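Long-range contacts in ketosynthase (Streptomyces sp. MSC090213JE08, PDB 6KXF), which probably catalyses the condensation of a fatty acyl chain with malonyl-ACP, giving a 3-oxoacyl-ACP and carbon dioxide: residues A[143-148]-A[165-170]; A[299-304]-A[329-334]; A[344-349]-A[388-393]. All coordinates share one frame; numbering follows the deposited sequence.

Interaction 1 of 3, residues A[143-148]-A[165-170]. With DYF ([(3~{R})-2,2-dimethyl-4-[[3-[2-[[(~{E})-oct-2-enoyl]amino]ethylamino]-3-oxidanylidene-propyl]amino]-3-oxidanyl-4-oxidanylidene-butyl] dihydrogen phosphate), chain D.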
loop_
_atom_site.group_PDB
_atom_site.type_symbol
_atom_site.label_atom_id
_atom_site.label_comp_id
_atom_site.label_asym_id
_atom_site.label_seq_id
_atom_site.Cartn_x
_atom_site.Cartn_y
_atom_site.Cartn_z
ATOM N N ILE A 143 14.908 -1.860 -3.054
ATOM C CA ILE A 143 13.606 -2.476 -3.482
ATOM C C ILE A 143 12.426 -2.167 -2.531
ATOM O O ILE A 143 11.310 -2.568 -2.855
ATOM C CB ILE A 143 13.712 -4.001 -3.641
ATOM C CG1 ILE A 143 14.078 -4.683 -2.323
ATOM C CG2 ILE A 143 14.652 -4.369 -4.774
ATOM C CD1 ILE A 143 14.052 -6.193 -2.425
ATOM N N ASN A 144 12.657 -1.562 -1.362
ATOM C CA ASN A 144 11.603 -1.451 -0.321
ATOM C C ASN A 144 10.833 -0.138 -0.501
ATOM O O ASN A 144 11.431 0.957 -0.585
ATOM C CB ASN A 144 12.191 -1.555 1.080
ATOM C CG ASN A 144 12.764 -2.936 1.342
ATOM O OD1 ASN A 144 12.271 -3.955 0.844
ATOM N ND2 ASN A 144 13.796 -2.978 2.151
ATOM N N ALA A 145 9.497 -0.252 -0.523
ATOM C CA ALA A 145 8.619 0.818 -0.962
ATOM C C ALA A 145 8.766 2.071 -0.101
ATOM O O ALA A 145 8.447 3.161 -0.585
ATOM C CB ALA A 145 7.186 0.339 -0.999
ATOM N N GLY A 146 9.204 1.945 1.168
ATOM C CA GLY A 146 9.326 3.161 2.046
ATOM C C GLY A 146 10.291 4.207 1.470
ATOM O O GLY A 146 10.199 5.448 1.746
ATOM N N ARG A 147 11.240 3.723 0.671
ATOM C CA ARG A 147 12.279 4.536 -0.011
ATOM C C ARG A 147 11.660 5.558 -0.988
ATOM O O ARG A 147 12.215 6.634 -1.186
ATOM C CB ARG A 147 13.249 3.587 -0.726
ATOM C CG ARG A 147 14.425 4.276 -1.408
ATOM C CD ARG A 147 15.464 3.264 -1.870
ATOM N NE ARG A 147 16.178 2.709 -0.724
ATOM C CZ ARG A 147 17.449 2.983 -0.448
ATOM N NH1 ARG A 147 18.222 3.562 -1.360
ATOM N NH2 ARG A 147 17.947 2.641 0.722
ATOM N N LEU A 148 10.481 5.254 -1.559
ATOM C CA LEU A 148 9.861 6.126 -2.553
ATOM C C LEU A 148 9.531 7.480 -1.940
ATOM O O LEU A 148 9.564 8.445 -2.666
ATOM C CB LEU A 148 8.591 5.526 -3.163
ATOM C CG LEU A 148 8.765 4.199 -3.913
ATOM C CD1 LEU A 148 7.409 3.683 -4.385
ATOM C CD2 LEU A 148 9.722 4.327 -5.081
ATOM N N THR A 165 5.064 6.008 2.570
ATOM C CA THR A 165 4.646 5.384 1.355
ATOM C C THR A 165 3.379 4.568 1.631
ATOM O O THR A 165 3.386 3.617 2.450
ATOM C CB THR A 165 5.735 4.492 0.764
ATOM O OG1 THR A 165 6.872 5.328 0.530
ATOM C CG2 THR A 165 5.274 3.820 -0.503
ATOM N N VAL A 166 2.276 4.958 0.989
ATOM C CA VAL A 166 0.989 4.292 1.146
ATOM C C VAL A 166 0.862 3.251 0.043
ATOM O O VAL A 166 0.839 3.610 -1.154
ATOM C CB VAL A 166 -0.192 5.273 1.077
ATOM C CG1 VAL A 166 -1.532 4.528 1.180
ATOM C CG2 VAL A 166 -0.094 6.336 2.159
ATOM N N THR A 167 0.694 1.995 0.462
ATOM C CA THR A 167 0.713 0.836 -0.382
ATOM C C THR A 167 -0.697 0.239 -0.445
ATOM O O THR A 167 -0.913 -0.949 -0.096
ATOM C CB THR A 167 1.782 -0.171 0.076
ATOM O OG1 THR A 167 1.474 -0.711 1.358
ATOM C CG2 THR A 167 3.158 0.448 0.172
ATOM N N THR A 168 -1.656 1.080 -0.865
ATOM C CA THR A 168 -3.058 0.662 -1.129
ATOM C C THR A 168 -3.290 0.587 -2.642
ATOM O O THR A 168 -4.390 0.821 -3.118
ATOM C CB THR A 168 -4.062 1.598 -0.465
ATOM O OG1 THR A 168 -3.865 2.937 -0.941
ATOM C CG2 THR A 168 -3.967 1.567 1.042
ATOM N N ALA A 169 -2.217 0.249 -3.373
ATOM C CA ALA A 169 -2.235 -0.210 -4.743
ATOM C C ALA A 169 -2.963 0.819 -5.621
ATOM O O ALA A 169 -2.574 1.973 -5.679
ATOM C CB ALA A 169 -2.838 -1.598 -4.779
ATOM N N CYS A 170 -4.041 0.420 -6.295
ATOM C CA CYS A 170 -4.590 1.207 -7.353
ATOM C C CYS A 170 -5.417 2.386 -6.818
ATOM O O CYS A 170 -5.816 3.190 -7.587
ATOM C CB CYS A 170 -5.374 0.284 -8.284
ATOM S SG CYS A 170 -4.214 -0.806 -9.141
HETATM C C29 DYF D . -2.340 -5.381 -8.730
HETATM C C26 DYF D . -4.940 -2.547 -9.558
HETATM C C25 DYF D . -6.187 -2.954 -9.837
HETATM O O13 DYF D . -11.697 -7.817 -13.046
HETATM C C21 DYF D . -9.586 -2.408 -8.717
HETATM C C17 DYF D . -10.960 -3.874 -11.758
HETATM O O11 DYF D . -12.406 -9.891 -10.251
HETATM N N22 DYF D . -8.545 -1.719 -9.231
HETATM C C10 DYF D . -12.281 -9.698 -11.648
HETATM N N19 DYF D . -11.003 -3.368 -10.420
HETATM C C30 DYF D . -1.500 -5.502 -7.435
HETATM C C31 DYF D . -0.394 -6.565 -7.430
HETATM N N14 DYF D . -11.206 -7.548 -10.839
HETATM C C28 DYF D . -3.505 -4.406 -8.502
HETATM C C27 DYF D . -3.696 -3.445 -9.654
HETATM C C23 DYF D . -7.305 -1.884 -9.804
HETATM C C20 DYF D . -10.527 -2.090 -9.948
HETATM C C16 DYF D . -11.542 -5.275 -11.769
HETATM C C15 DYF D . -10.625 -6.238 -11.051
HETATM C C12 DYF D . -11.720 -8.298 -11.952
HETATM C C01 DYF D . -9.950 -10.745 -11.524
HETATM C C02 DYF D . -11.374 -10.870 -12.113
HETATM C C03 DYF D . -11.277 -10.980 -13.648
HETATM C C04 DYF D . -12.043 -12.168 -11.590
HETATM O O05 DYF D . -13.320 -12.293 -12.177
HETATM P P06 DYF D . -14.736 -12.197 -11.323
HETATM O O07 DYF D . -15.242 -13.616 -11.115
HETATM O O08 DYF D . -15.713 -11.474 -12.234
HETATM O O09 DYF D . -14.568 -11.712 -9.897
HETATM O O18 DYF D . -10.527 -3.313 -12.739
HETATM O O24 DYF D . -7.219 -0.755 -10.236
#
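A145 and T165 meet where the turn leading into helix 147-156 lies against the end of strand 161-166, within the N-terminal half of a thiolase-type beta-ketoacyl synthase fold. The tight part of the contact is gathered round the T165 hydroxyl. OG1 of T165 donates a hydrogen bond to O of A145 (2.9 Å), tilted 33° from the carbonyl plane, while N of L148 reaches the same oxygen from the opposite face, at 3.1 Å. One carbonyl thus takes two bonds, one from a backbone N-H of its own segment and one from the strand's hydroxyl. S149 adds its own hydroxyl, hydrogen-bonded to OG1 of T165 and to O of G146, so these polar groups are satisfied although they are buried. With chi1 of T165 at -59°, the methyl CG2 is anti to the backbone N, which puts it 4.0 Å from CB of A145. CG2 of T167 touches the same CB from farther along the chain, at 4.2 Å, and CB of L148 lies beside the T165 hydroxyl.

The looser side belongs to N144 and R147, both partly exposed. A type I turn runs from N144 to R147, closed by the bond from R147 N to N144 O (3.0 Å). R147, whose side chain sets off away from the strand, takes no part in the contact; its guanidinium group binds O of D74 and forms a salt bridge with D363 of a neighbouring subunit. The strand side also faces that subunit, to which T165 and T167 make backbone hydrogen bonds. Beyond T167 the chain moves off from residues 143-148 and runs to C170, the residue at the position of the family's nucleophilic cysteine; SG of C170 is covalently bonded to C26 of the octenoyl phosphopantetheine-type ligand, 1.9 Å away.

Interaction 2 of 3, residues A[299-304]-A[329-334]. With DYF ([(3~{R})-2,2-dimethyl-4-[[3-[2-[[(~{E})-oct-2-enoyl]amino]ethylamino]-3-oxidanylidene-propyl]amino]-3-oxidanyl-4-oxidanylidene-butyl] dihydrogen phosphate), chain D.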
loop_
_atom_site.group_PDB
_atom_site.type_symbol
_atom_site.label_atom_id
_atom_site.label_comp_id
_atom_site.label_asym_id
_atom_site.label_seq_id
_atom_site.Cartn_x
_atom_site.Cartn_y
_atom_site.Cartn_z
ATOM N N SER A 299 -14.442 12.010 -12.313
ATOM C CA SER A 299 -13.313 11.272 -12.836
ATOM C C SER A 299 -13.342 9.846 -12.269
ATOM O O SER A 299 -12.969 9.624 -11.140
ATOM C CB SER A 299 -12.022 12.003 -12.546
ATOM O OG SER A 299 -10.893 11.168 -12.793
ATOM N N ALA A 300 -13.834 8.895 -13.077
ATOM C CA ALA A 300 -14.056 7.568 -12.673
ATOM C C ALA A 300 -12.719 6.840 -12.549
ATOM O O ALA A 300 -11.774 7.125 -13.277
ATOM C CB ALA A 300 -14.926 6.834 -13.664
ATOM N N HIS A 301 -12.693 5.860 -11.650
ATOM C CA HIS A 301 -11.589 4.966 -11.593
ATOM C C HIS A 301 -11.442 4.277 -12.958
ATOM O O HIS A 301 -10.329 4.211 -13.495
ATOM C CB HIS A 301 -11.713 3.985 -10.435
ATOM C CG HIS A 301 -10.498 3.128 -10.289
ATOM N ND1 HIS A 301 -9.263 3.652 -9.939
ATOM C CD2 HIS A 301 -10.306 1.802 -10.469
ATOM C CE1 HIS A 301 -8.373 2.671 -9.871
ATOM N NE2 HIS A 301 -8.994 1.526 -10.168
ATOM N N GLY A 302 -12.573 3.826 -13.516
ATOM C CA GLY A 302 -12.714 3.585 -14.993
ATOM C C GLY A 302 -11.505 2.921 -15.638
ATOM O O GLY A 302 -10.883 3.484 -16.489
ATOM N N THR A 303 -11.209 1.668 -15.279
ATOM C CA THR A 303 -10.057 0.959 -15.791
ATOM C C THR A 303 -10.297 0.327 -17.157
ATOM O O THR A 303 -9.320 -0.062 -17.853
ATOM C CB THR A 303 -9.614 -0.151 -14.833
ATOM O OG1 THR A 303 -10.752 -0.977 -14.571
ATOM C CG2 THR A 303 -9.027 0.393 -13.547
ATOM N N GLY A 304 -11.565 0.169 -17.542
ATOM C CA GLY A 304 -11.884 -0.441 -18.813
ATOM C C GLY A 304 -12.042 -1.950 -18.701
ATOM O O GLY A 304 -12.179 -2.626 -19.685
ATOM N N ALA A 329 -13.228 8.839 -17.925
ATOM C CA ALA A 329 -12.190 7.901 -17.621
ATOM C C ALA A 329 -10.882 8.366 -18.255
ATOM O O ALA A 329 -10.596 8.113 -19.443
ATOM C CB ALA A 329 -12.563 6.519 -18.129
ATOM N N VAL A 330 -10.036 8.967 -17.424
ATOM C CA VAL A 330 -8.693 9.477 -17.810
ATOM C C VAL A 330 -7.767 8.307 -18.188
ATOM O O VAL A 330 -6.879 8.470 -19.030
ATOM C CB VAL A 330 -8.153 10.367 -16.664
ATOM C CG1 VAL A 330 -6.685 10.669 -16.783
ATOM C CG2 VAL A 330 -8.982 11.658 -16.592
ATOM N N LYS A 331 -8.009 7.107 -17.638
ATOM C CA LYS A 331 -7.247 5.890 -18.054
ATOM C C LYS A 331 -7.479 5.512 -19.529
ATOM O O LYS A 331 -6.678 4.765 -20.097
ATOM C CB LYS A 331 -7.621 4.724 -17.142
ATOM C CG LYS A 331 -7.162 4.915 -15.691
ATOM C CD LYS A 331 -7.335 3.676 -14.843
ATOM C CE LYS A 331 -7.044 3.905 -13.373
ATOM N NZ LYS A 331 -7.820 5.049 -12.834
ATOM N N SER A 332 -8.560 6.015 -20.159
ATOM C CA SER A 332 -8.720 5.866 -21.637
ATOM C C SER A 332 -7.475 6.403 -22.375
ATOM O O SER A 332 -7.052 5.865 -23.401
ATOM C CB SER A 332 -9.982 6.533 -22.132
ATOM O OG SER A 332 -9.941 7.942 -21.971
ATOM N N MET A 333 -6.876 7.475 -21.831
ATOM C CA MET A 333 -5.710 8.130 -22.427
ATOM C C MET A 333 -4.407 7.578 -21.819
ATOM O O MET A 333 -3.484 7.292 -22.530
ATOM C CB MET A 333 -5.772 9.638 -22.197
ATOM C CG MET A 333 -6.891 10.314 -22.959
ATOM S SD MET A 333 -7.026 12.077 -22.568
ATOM C CE MET A 333 -8.124 11.957 -21.146
ATOM N N LEU A 334 -4.344 7.451 -20.484
ATOM C CA LEU A 334 -3.064 7.146 -19.749
ATOM C C LEU A 334 -2.772 5.645 -19.668
ATOM O O LEU A 334 -1.670 5.268 -19.308
ATOM C CB LEU A 334 -3.177 7.674 -18.312
ATOM C CG LEU A 334 -3.124 9.197 -18.184
ATOM C CD1 LEU A 334 -3.120 9.606 -16.710
ATOM C CD2 LEU A 334 -1.912 9.743 -18.917
HETATM C C29 DYF D . -2.340 -5.381 -8.730
HETATM C C26 DYF D . -4.940 -2.547 -9.558
HETATM C C25 DYF D . -6.187 -2.954 -9.837
HETATM O O13 DYF D . -11.697 -7.817 -13.046
HETATM C C21 DYF D . -9.586 -2.408 -8.717
HETATM C C17 DYF D . -10.960 -3.874 -11.758
HETATM O O11 DYF D . -12.406 -9.891 -10.251
HETATM N N22 DYF D . -8.545 -1.719 -9.231
HETATM C C10 DYF D . -12.281 -9.698 -11.648
HETATM N N19 DYF D . -11.003 -3.368 -10.420
HETATM C C30 DYF D . -1.500 -5.502 -7.435
HETATM C C31 DYF D . -0.394 -6.565 -7.430
HETATM N N14 DYF D . -11.206 -7.548 -10.839
HETATM C C28 DYF D . -3.505 -4.406 -8.502
HETATM C C27 DYF D . -3.696 -3.445 -9.654
HETATM C C23 DYF D . -7.305 -1.884 -9.804
HETATM C C20 DYF D . -10.527 -2.090 -9.948
HETATM C C16 DYF D . -11.542 -5.275 -11.769
HETATM C C15 DYF D . -10.625 -6.238 -11.051
HETATM C C12 DYF D . -11.720 -8.298 -11.952
HETATM C C01 DYF D . -9.950 -10.745 -11.524
HETATM C C02 DYF D . -11.374 -10.870 -12.113
HETATM C C03 DYF D . -11.277 -10.980 -13.648
HETATM C C04 DYF D . -12.043 -12.168 -11.590
HETATM O O05 DYF D . -13.320 -12.293 -12.177
HETATM P P06 DYF D . -14.736 -12.197 -11.323
HETATM O O07 DYF D . -15.242 -13.616 -11.115
HETATM O O08 DYF D . -15.713 -11.474 -12.234
HETATM O O09 DYF D . -14.568 -11.712 -9.897
HETATM O O18 DYF D . -10.527 -3.313 -12.739
HETATM O O24 DYF D . -7.219 -0.755 -10.236
HETATM O O HOH W 1 -10.596 9.251 -14.502
HETATM O O HOH W 2 -7.751 5.947 -9.966
HETATM O O HOH W 3 -10.199 6.185 -15.655
#
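K331 lays its side chain obliquely across H301, carrying CE over one face of the ring and NZ to the backbone. CE of K331 stands 4.3 Å from the centroid of the H301 ring and 25° off the ring normal, a CH-pi contact. The lysine is extended as far as CE and then bends (chi4 53°), which turns NZ back onto O of H301. That hydrogen bond is short, 2.7 Å, and lies in the carbonyl plane on a lone pair. A water joins the two residues a second time, accepting from NZ of K331 and hydrogen-bonded to ND1 of H301 at 2.7 Å. T303 runs alongside the lysine, pointing the same way, with its methyl CG2 3.9 Å from CD of K331.

The backbones come close at G302, whose positive phi suits glycine and where a side chain would collide with CB of A329. A further water bridges O of G302 and N of K331, and another connects OG of S299, itself bonded to N390, with O of A300 and N of V330. The backbone N atoms of H301 and G302 are held by the carboxylate of E312.

With a water at ND1 and K331 CE over one face, the imidazole directs NE2 to O24, the amide oxygen of the ligand's octenoyl end (2.9 Å, 160° at the hydrogen), while OG1 of T303 donates to O18 farther along the arm at 3.0 Å. H301 therefore acts here as a hydrogen-bond donor to a carbonyl oxygen, consistent with the part played by active-site histidines in beta-ketoacyl synthases, and the lysine, bonded to the histidine's own carbonyl, is likely to limit how the ring can turn.

Interaction 3 of 3, residues A[344-349]-A[388-393]. With DYF ([(3~{R})-2,2-dimethyl-4-[[3-[2-[[(~{E})-oct-2-enoyl]amino]ethylamino]-3-oxidanylidene-propyl]amino]-3-oxidanyl-4-oxidanylidene-butyl] dihydrogen phosphate), chain D.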
loop_
_atom_site.group_PDB
_atom_site.type_symbol
_atom_site.label_atom_id
_atom_site.label_comp_id
_atom_site.label_asym_id
_atom_site.label_seq_id
_atom_site.Cartn_x
_atom_site.Cartn_y
_atom_site.Cartn_z
ATOM N N LEU A 344 -2.511 11.235 -10.828
ATOM C CA LEU A 344 -2.628 11.863 -12.148
ATOM C C LEU A 344 -4.070 12.248 -12.430
ATOM O O LEU A 344 -4.322 13.285 -13.071
ATOM C CB LEU A 344 -2.080 10.926 -13.221
ATOM C CG LEU A 344 -0.566 10.773 -13.143
ATOM C CD1 LEU A 344 -0.085 9.651 -14.038
ATOM C CD2 LEU A 344 0.105 12.083 -13.511
ATOM N N GLY A 345 -5.011 11.428 -11.966
ATOM C CA GLY A 345 -6.424 11.768 -12.114
ATOM C C GLY A 345 -6.780 13.036 -11.368
ATOM O O GLY A 345 -7.503 13.923 -11.868
ATOM N N ALA A 346 -6.256 13.137 -10.148
ATOM C CA ALA A 346 -6.538 14.263 -9.290
ATOM C C ALA A 346 -6.009 15.541 -9.939
ATOM O O ALA A 346 -6.671 16.601 -9.935
ATOM C CB ALA A 346 -5.906 14.017 -7.936
ATOM N N ILE A 347 -4.801 15.447 -10.507
ATOM C CA ILE A 347 -4.192 16.600 -11.187
ATOM C C ILE A 347 -5.059 16.971 -12.405
ATOM O O ILE A 347 -5.338 18.139 -12.576
ATOM C CB ILE A 347 -2.731 16.323 -11.567
ATOM C CG1 ILE A 347 -1.861 16.265 -10.314
ATOM C CG2 ILE A 347 -2.204 17.341 -12.561
ATOM C CD1 ILE A 347 -0.492 15.681 -10.557
ATOM N N ALA A 348 -5.537 15.971 -13.172
ATOM C CA ALA A 348 -6.477 16.234 -14.295
ATOM C C ALA A 348 -7.703 16.993 -13.781
ATOM O O ALA A 348 -8.164 17.969 -14.384
ATOM C CB ALA A 348 -6.902 14.947 -14.960
ATOM N N CYS A 349 -8.243 16.559 -12.644
ATOM C CA CYS A 349 -9.414 17.213 -12.094
ATOM C C CYS A 349 -9.120 18.681 -11.746
ATOM O O CYS A 349 -9.991 19.541 -11.986
ATOM C CB CYS A 349 -9.948 16.479 -10.863
ATOM S SG CYS A 349 -10.598 14.833 -11.244
ATOM N N VAL A 388 -15.412 18.826 -8.582
ATOM C CA VAL A 388 -15.127 17.587 -9.296
ATOM C C VAL A 388 -14.833 16.457 -8.301
ATOM O O VAL A 388 -14.178 16.665 -7.296
ATOM C CB VAL A 388 -13.939 17.775 -10.269
ATOM C CG1 VAL A 388 -13.593 16.462 -10.966
ATOM C CG2 VAL A 388 -14.222 18.842 -11.305
ATOM N N GLN A 389 -15.293 15.254 -8.622
ATOM C CA GLN A 389 -15.102 14.043 -7.825
ATOM C C GLN A 389 -14.128 13.098 -8.543
ATOM O O GLN A 389 -14.285 12.823 -9.745
ATOM C CB GLN A 389 -16.458 13.347 -7.661
ATOM C CG GLN A 389 -16.439 12.024 -6.902
ATOM C CD GLN A 389 -17.826 11.427 -6.773
ATOM O OE1 GLN A 389 -18.804 12.124 -6.461
ATOM N NE2 GLN A 389 -17.939 10.142 -7.049
ATOM N N ASN A 390 -13.109 12.620 -7.819
ATOM C CA ASN A 390 -12.091 11.726 -8.364
ATOM C C ASN A 390 -12.191 10.406 -7.598
ATOM O O ASN A 390 -11.851 10.337 -6.393
ATOM C CB ASN A 390 -10.703 12.391 -8.288
ATOM C CG ASN A 390 -9.591 11.600 -8.953
ATOM O OD1 ASN A 390 -9.655 11.340 -10.151
ATOM N ND2 ASN A 390 -8.555 11.237 -8.197
ATOM N N ASN A 391 -12.588 9.341 -8.313
ATOM C CA ASN A 391 -12.769 8.030 -7.753
ATOM C C ASN A 391 -11.485 7.214 -7.889
ATOM O O ASN A 391 -10.752 7.305 -8.905
ATOM C CB ASN A 391 -13.871 7.216 -8.445
ATOM C CG ASN A 391 -15.273 7.736 -8.227
ATOM O OD1 ASN A 391 -15.511 8.651 -7.422
ATOM N ND2 ASN A 391 -16.214 7.129 -8.957
ATOM N N SER A 392 -11.280 6.324 -6.910
ATOM C CA SER A 392 -10.254 5.297 -7.031
ATOM C C SER A 392 -10.699 4.088 -6.233
ATOM O O SER A 392 -11.452 4.222 -5.258
ATOM C CB SER A 392 -8.883 5.760 -6.579
ATOM O OG SER A 392 -8.838 5.997 -5.159
ATOM N N SER A 393 -10.225 2.920 -6.657
ATOM C CA SER A 393 -10.435 1.724 -5.884
ATOM C C SER A 393 -9.357 0.702 -6.251
ATOM O O SER A 393 -8.570 0.886 -7.196
ATOM C CB SER A 393 -11.856 1.194 -6.030
ATOM O OG SER A 393 -11.959 0.355 -7.154
HETATM C C29 DYF D . -2.340 -5.381 -8.730
HETATM C C26 DYF D . -4.940 -2.547 -9.558
HETATM C C25 DYF D . -6.187 -2.954 -9.837
HETATM O O13 DYF D . -11.697 -7.817 -13.046
HETATM C C21 DYF D . -9.586 -2.408 -8.717
HETATM C C17 DYF D . -10.960 -3.874 -11.758
HETATM O O11 DYF D . -12.406 -9.891 -10.251
HETATM N N22 DYF D . -8.545 -1.719 -9.231
HETATM C C10 DYF D . -12.281 -9.698 -11.648
HETATM N N19 DYF D . -11.003 -3.368 -10.420
HETATM C C30 DYF D . -1.500 -5.502 -7.435
HETATM C C31 DYF D . -0.394 -6.565 -7.430
HETATM N N14 DYF D . -11.206 -7.548 -10.839
HETATM C C28 DYF D . -3.505 -4.406 -8.502
HETATM C C27 DYF D . -3.696 -3.445 -9.654
HETATM C C23 DYF D . -7.305 -1.884 -9.804
HETATM C C20 DYF D . -10.527 -2.090 -9.948
HETATM C C16 DYF D . -11.542 -5.275 -11.769
HETATM C C15 DYF D . -10.625 -6.238 -11.051
HETATM C C12 DYF D . -11.720 -8.298 -11.952
HETATM C C01 DYF D . -9.950 -10.745 -11.524
HETATM C C02 DYF D . -11.374 -10.870 -12.113
HETATM C C03 DYF D . -11.277 -10.980 -13.648
HETATM C C04 DYF D . -12.043 -12.168 -11.590
HETATM O O05 DYF D . -13.320 -12.293 -12.177
HETATM P P06 DYF D . -14.736 -12.197 -11.323
HETATM O O07 DYF D . -15.242 -13.616 -11.115
HETATM O O08 DYF D . -15.713 -11.474 -12.234
HETATM O O09 DYF D . -14.568 -11.712 -9.897
HETATM O O18 DYF D . -10.527 -3.313 -12.739
HETATM O O24 DYF D . -7.219 -0.755 -10.236
#
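Helix 341-355 packs on strand 387-393 of the central sheet of the thiolase-like fold through G345, A346 and C349 on one side and V388 and N390 on the other. The two segments run almost exactly antiparallel (171°), with axes 8.6 Å apart. SG of C349 lies 3.4 Å from CG1 of V388, a close apolar touch, and also reaches the N390 amide, 3.8 Å from its OD1. N390 extends its CG anti to the backbone N (chi1 -174°), bringing the amide against the helix backbone: OD1 is 3.6 Å from C of G345, and ND2 is 3.8 Å from CB of A346. This approach needs the glycine, since a side chain at G345 would run into OD1 of N390. The amide is buried but satisfied, with ND2 bound to N174 OD1 and S342 O, and OD1 to the S299 hydroxyl. A leucine in place of N390 would probably leave S342 O and N174 OD1 without this donor and the S299 hydroxyl without this acceptor. Strand 387-393 pairs with strands 297-299 and 398-405; C349 also rests on S299 and A346 on L402, while Y28 of helix 25-34 touches I347 and A348.

The three interactions follow one another along the chain without interleaving. Interactions 2 and 3 are near neighbours, their centres about 10 Å apart: S299 is probably hydrogen-bonded through its backbone to Q389 and N391, and helix 331-334 is followed directly by helix 341-355. Interaction 1 lies about 22 and 20 Å from them, centre to centre, and is separated from interaction 2 by the centre of the chain. Interactions 1 and 3 reach the same mixed sheet, in which S299 of interaction 2 closes a strand beside 387-393. One segment of each interaction, 165-170, 299-304 and 388-393, reaches the ligand, where C170 packs against H301, S392 and S393, so N-terminal and C-terminal halves together build one active site.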